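Local coordinates for protein xylose isomerase-like TIM barrel (Anabaena variabilis ATCC 29413, PDB 2QW5) that probably acts as a zinc-dependent sugar or sugar-phosphate isomerase or epimerase, binding zinc and D-xylose in a TIM-barrel pocket, at residues 34-46 with 313-325. Residues are numbered along the deposited sequence; the frame is centred on the assembly and turned at random.
Sequences VAHIKKLQRFGYS and NAYDIADEAIKVT
The carbonyl oxygen of Ala-318 is gripped twice: Tyr-45 OH donates to it at 2.6 Å, and Ile-322 N, its own helical partner, reaches it from the opposite face of the carbonyl plane. The contact illustrates how an eight-stranded TIM barrel closes its outer layer, for helix 27-42, which follows the first strand, here meets the C-terminal helix 314-332, which follows the last; the axes of segments 34-42 and 314-325 come within 10.2 Å. Tyr-45 lies just beyond the Schellman motif at Gly-44, and its ring reaches the second helix while touching Ile-13 and Val-280 of the first and last strands. Ile-322 CD1 sits over the centre of one ring face, 3.9 Å from the centroid, while Ala-318 O stays at the edge. A phenylalanine in place of Tyr-45 lacks the hydroxyl and would probably leave Ala-318 O with its helical donor alone. Phe-43 is sandwiched: Lys-39 O lies over one face and Asp-319 CB over the other, the carboxylate stacked 22° from parallel with the ring. A water donates to both Phe-43 O and Asp-319 OD1, linking the Phe-43 carbonyl to that carboxylate. Farther along, Leu-40 CD2 packs on Ala-318 CB at 3.5 Å. The Lys-39 chain, with CG anti to the backbone N (chi1 -170°), folds across Tyr-315, placing CG over the ring centre. Beyond it the phenol meets the edge of His-36, whose ring also stacks on Phe-18; ND1 and Tyr-315 OH share a hydrogen bond of 2.6 Å, close to straight at 161°.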
loop_
_atom_site.group_PDB
_atom_site.type_symbol
_atom_site.label_atom_id
_atom_site.label_comp_id
_atom_site.label_asym_id
_atom_site.label_seq_id
_atom_site.Cartn_x
_atom_site.Cartn_y
_atom_site.Cartn_z
ATOM N N VAL A 34 29.844 -6.526 21.875
ATOM C CA VAL A 34 31.271 -6.540 22.222
ATOM C C VAL A 34 32.058 -7.539 21.378
ATOM O O VAL A 34 33.128 -7.200 20.891
ATOM C CB VAL A 34 31.491 -6.691 23.740
ATOM C CG1 VAL A 34 32.977 -6.948 24.078
ATOM C CG2 VAL A 34 30.915 -5.436 24.477
ATOM N N ALA A 35 31.503 -8.736 21.156
ATOM C CA ALA A 35 32.158 -9.757 20.317
ATOM C C ALA A 35 32.309 -9.302 18.859
ATOM O O ALA A 35 33.327 -9.577 18.244
ATOM C CB ALA A 35 31.421 -11.100 20.402
ATOM N N HIS A 36 31.317 -8.575 18.319
ATOM C CA HIS A 36 31.422 -8.008 16.957
ATOM C C HIS A 36 32.531 -6.969 16.900
ATOM O O HIS A 36 33.372 -7.005 16.006
ATOM C CB HIS A 36 30.124 -7.313 16.493
ATOM C CG HIS A 36 28.990 -8.247 16.172
ATOM N ND1 HIS A 36 29.183 -9.496 15.623
ATOM C CD2 HIS A 36 27.652 -8.066 16.223
ATOM C CE1 HIS A 36 28.010 -10.075 15.432
ATOM N NE2 HIS A 36 27.064 -9.219 15.768
ATOM N N ILE A 37 32.527 -6.050 17.865
ATOM C CA ILE A 37 33.539 -4.977 17.940
ATOM C C ILE A 37 34.957 -5.550 18.017
ATOM O O ILE A 37 35.830 -5.082 17.305
ATOM C CB ILE A 37 33.305 -4.021 19.130
ATOM C CG1 ILE A 37 32.071 -3.142 18.897
ATOM C CG2 ILE A 37 34.534 -3.103 19.362
ATOM C CD1 ILE A 37 31.670 -2.292 20.073
ATOM N N LYS A 38 35.167 -6.567 18.859
ATOM C CA LYS A 38 36.496 -7.177 18.990
ATOM C C LYS A 38 36.979 -7.859 17.712
ATOM O O LYS A 38 38.171 -7.764 17.362
ATOM C CB LYS A 38 36.552 -8.139 20.184
ATOM C CG LYS A 38 36.530 -7.394 21.503
ATOM C CD LYS A 38 36.690 -8.278 22.712
ATOM C CE LYS A 38 36.907 -7.384 23.939
ATOM N NZ LYS A 38 37.079 -8.103 25.243
ATOM N N LYS A 39 36.060 -8.511 17.001
ATOM C CA LYS A 39 36.378 -9.149 15.728
ATOM C C LYS A 39 36.738 -8.082 14.719
ATOM O O LYS A 39 37.732 -8.183 14.012
ATOM C CB LYS A 39 35.183 -9.962 15.224
ATOM C CG LYS A 39 35.497 -10.883 13.989
ATOM C CD LYS A 39 36.424 -12.076 14.334
ATOM C CE LYS A 39 36.300 -13.315 13.387
ATOM N NZ LYS A 39 36.738 -13.147 11.956
ATOM N N LEU A 40 35.921 -7.033 14.673
ATOM C CA LEU A 40 36.122 -5.964 13.704
ATOM C C LEU A 40 37.421 -5.212 13.936
ATOM O O LEU A 40 38.109 -4.879 12.984
ATOM C CB LEU A 40 34.896 -5.027 13.692
ATOM C CG LEU A 40 33.641 -5.713 13.090
ATOM C CD1 LEU A 40 32.364 -4.992 13.428
ATOM C CD2 LEU A 40 33.747 -5.874 11.584
ATOM N N GLN A 41 37.754 -4.972 15.208
ATOM C CA GLN A 41 39.031 -4.327 15.583
ATOM C C GLN A 41 40.234 -5.047 15.013
ATOM O O GLN A 41 41.198 -4.378 14.645
ATOM C CB GLN A 41 39.216 -4.264 17.093
ATOM C CG GLN A 41 38.479 -3.196 17.777
ATOM C CD GLN A 41 38.916 -3.101 19.230
ATOM O OE1 GLN A 41 38.834 -4.083 19.999
ATOM N NE2 GLN A 41 39.424 -1.948 19.598
ATOM N N ARG A 42 40.177 -6.387 14.949
ATOM C CA ARG A 42 41.282 -7.174 14.378
ATOM C C ARG A 42 41.520 -6.841 12.900
ATOM O O ARG A 42 42.651 -6.906 12.444
ATOM C CB ARG A 42 41.113 -8.688 14.603
ATOM C CG ARG A 42 41.171 -9.095 16.069
ATOM C CD ARG A 42 41.411 -10.591 16.234
ATOM N NE ARG A 42 41.491 -11.004 17.641
ATOM C CZ ARG A 42 42.549 -10.856 18.455
ATOM N NH1 ARG A 42 43.678 -10.248 18.058
ATOM N NH2 ARG A 42 42.467 -11.301 19.710
ATOM N N PHE A 43 40.470 -6.444 12.170
ATOM C CA PHE A 43 40.604 -6.010 10.772
ATOM C C PHE A 43 41.139 -4.586 10.630
ATOM O O PHE A 43 41.453 -4.162 9.519
ATOM C CB PHE A 43 39.256 -6.064 10.017
ATOM C CG PHE A 43 38.555 -7.389 10.082
ATOM C CD1 PHE A 43 39.263 -8.600 10.054
ATOM C CD2 PHE A 43 37.165 -7.434 10.095
ATOM C CE1 PHE A 43 38.595 -9.833 10.102
ATOM C CE2 PHE A 43 36.473 -8.662 10.142
ATOM C CZ PHE A 43 37.204 -9.875 10.151
ATOM N N GLY A 44 41.188 -3.844 11.738
ATOM C CA GLY A 44 41.729 -2.493 11.787
ATOM C C GLY A 44 40.749 -1.378 12.073
ATOM O O GLY A 44 41.138 -0.223 12.067
ATOM N N TYR A 45 39.488 -1.704 12.319
ATOM C CA TYR A 45 38.471 -0.683 12.623
ATOM C C TYR A 45 38.748 -0.133 14.008
ATOM O O TYR A 45 39.025 -0.905 14.928
ATOM C CB TYR A 45 37.047 -1.263 12.530
ATOM C CG TYR A 45 36.615 -1.578 11.109
ATOM C CD1 TYR A 45 36.249 -0.542 10.242
ATOM C CD2 TYR A 45 36.535 -2.909 10.632
ATOM C CE1 TYR A 45 35.865 -0.800 8.942
ATOM C CE2 TYR A 45 36.123 -3.188 9.333
ATOM C CZ TYR A 45 35.762 -2.124 8.493
ATOM O OH TYR A 45 35.384 -2.363 7.188
ATOM N N SER A 46 38.722 1.196 14.120
ATOM C CA SER A 46 38.976 1.933 15.363
ATOM C C SER A 46 37.733 2.621 15.966
ATOM O O SER A 46 37.788 3.189 17.079
ATOM C CB SER A 46 40.072 2.942 15.122
ATOM O OG SER A 46 39.627 3.899 14.211
ATOM N N ASN A 313 30.267 -13.994 4.456
ATOM C CA ASN A 313 29.671 -13.652 5.743
ATOM C C ASN A 313 29.910 -12.167 6.037
ATOM O O ASN A 313 30.640 -11.492 5.302
ATOM C CB ASN A 313 30.087 -14.621 6.874
ATOM C CG ASN A 313 31.501 -14.442 7.402
ATOM O OD1 ASN A 313 32.076 -13.364 7.429
ATOM N ND2 ASN A 313 32.044 -15.543 7.897
ATOM N N ALA A 314 29.286 -11.693 7.105
ATOM C CA ALA A 314 29.378 -10.290 7.530
ATOM C C ALA A 314 30.817 -9.804 7.747
ATOM O O ALA A 314 31.173 -8.693 7.369
ATOM C CB ALA A 314 28.528 -10.075 8.818
ATOM N N TYR A 315 31.663 -10.671 8.319
ATOM C CA TYR A 315 33.055 -10.340 8.599
ATOM C C TYR A 315 33.931 -10.334 7.369
ATOM O O TYR A 315 34.822 -9.498 7.255
ATOM C CB TYR A 315 33.627 -11.279 9.676
ATOM C CG TYR A 315 32.938 -11.179 11.013
ATOM C CD1 TYR A 315 32.589 -9.943 11.563
ATOM C CD2 TYR A 315 32.748 -12.308 11.796
ATOM C CE1 TYR A 315 31.976 -9.840 12.780
ATOM C CE2 TYR A 315 32.132 -12.223 13.050
ATOM C CZ TYR A 315 31.763 -10.982 13.538
ATOM O OH TYR A 315 31.175 -10.857 14.755
ATOM N N ASP A 316 33.666 -11.258 6.445
ATOM C CA ASP A 316 34.337 -11.284 5.148
ATOM C C ASP A 316 34.157 -9.933 4.445
ATOM O O ASP A 316 35.127 -9.332 4.008
ATOM C CB ASP A 316 33.784 -12.400 4.238
ATOM C CG ASP A 316 33.952 -13.796 4.839
ATOM O OD1 ASP A 316 34.935 -14.052 5.572
ATOM O OD2 ASP A 316 33.082 -14.647 4.573
ATOM N N ILE A 317 32.912 -9.470 4.361
ATOM C CA ILE A 317 32.611 -8.194 3.695
ATOM C C ILE A 317 33.274 -7.007 4.431
ATOM O O ILE A 317 33.861 -6.139 3.776
ATOM C CB ILE A 317 31.088 -8.011 3.499
ATOM C CG1 ILE A 317 30.530 -9.110 2.566
ATOM C CG2 ILE A 317 30.720 -6.627 2.920
ATOM C CD1 ILE A 317 31.165 -9.194 1.176
ATOM N N ALA A 318 33.190 -7.005 5.764
ATOM C CA ALA A 318 33.795 -5.943 6.610
ATOM C C ALA A 318 35.308 -5.827 6.391
ATOM O O ALA A 318 35.855 -4.727 6.243
ATOM C CB ALA A 318 33.491 -6.196 8.100
ATOM N N ASP A 319 35.969 -6.978 6.329
ATOM C CA ASP A 319 37.410 -7.024 6.126
ATOM C C ASP A 319 37.795 -6.512 4.740
ATOM O O ASP A 319 38.725 -5.714 4.610
ATOM C CB ASP A 319 37.938 -8.444 6.349
ATOM C CG ASP A 319 39.454 -8.506 6.454
ATOM O OD1 ASP A 319 40.090 -7.519 6.901
ATOM O OD2 ASP A 319 39.992 -9.580 6.125
ATOM N N GLU A 320 37.084 -6.965 3.703
ATOM C CA GLU A 320 37.361 -6.497 2.333
ATOM C C GLU A 320 37.089 -5.009 2.203
ATOM O O GLU A 320 37.764 -4.337 1.422
ATOM C CB GLU A 320 36.490 -7.227 1.300
ATOM C CG GLU A 320 36.764 -8.710 1.159
ATOM C CD GLU A 320 38.128 -9.044 0.539
ATOM O OE1 GLU A 320 38.629 -8.295 -0.331
ATOM O OE2 GLU A 320 38.701 -10.086 0.925
ATOM N N ALA A 321 36.097 -4.523 2.949
ATOM C CA ALA A 321 35.705 -3.076 2.921
ATOM C C ALA A 321 36.861 -2.150 3.426
ATOM O O ALA A 321 37.193 -1.136 2.794
ATOM C CB ALA A 321 34.411 -2.872 3.749
ATOM N N ILE A 322 37.462 -2.515 4.565
ATOM C CA ILE A 322 38.570 -1.732 5.130
ATOM C C ILE A 322 39.802 -1.864 4.227
ATOM O O ILE A 322 40.490 -0.884 4.042
ATOM C CB ILE A 322 38.874 -2.053 6.624
ATOM C CG1 ILE A 322 39.930 -1.095 7.208
ATOM C CG2 ILE A 322 39.270 -3.540 6.827
ATOM C CD1 ILE A 322 39.843 -0.946 8.760
ATOM N N LYS A 323 40.054 -3.066 3.673
ATOM C CA LYS A 323 41.181 -3.302 2.769
ATOM C C LYS A 323 41.088 -2.408 1.533
ATOM O O LYS A 323 42.048 -1.684 1.221
ATOM C CB LYS A 323 41.326 -4.791 2.423
ATOM C CG LYS A 323 41.852 -5.649 3.604
ATOM C CD LYS A 323 41.744 -7.152 3.292
ATOM C CE LYS A 323 42.312 -8.089 4.391
ATOM N NZ LYS A 323 43.807 -8.126 4.528
ATOM N N VAL A 324 39.929 -2.385 0.877
ATOM C CA VAL A 324 39.741 -1.506 -0.300
ATOM C C VAL A 324 39.856 -0.022 0.058
ATOM O O VAL A 324 40.513 0.718 -0.658
ATOM C CB VAL A 324 38.462 -1.832 -1.165
ATOM C CG1 VAL A 324 37.140 -1.437 -0.461
ATOM C CG2 VAL A 324 38.559 -1.105 -2.503
ATOM N N THR A 325 39.225 0.406 1.158
ATOM C CA THR A 325 39.260 1.813 1.612
ATOM C C THR A 325 40.708 2.278 1.843
ATOM O O THR A 325 41.096 3.361 1.396
ATOM C CB THR A 325 38.404 2.031 2.895
ATOM O OG1 THR A 325 37.051 1.597 2.642
ATOM C CG2 THR A 325 38.428 3.496 3.365
HETATM O O HOH W 1 42.018 -5.675 7.261
#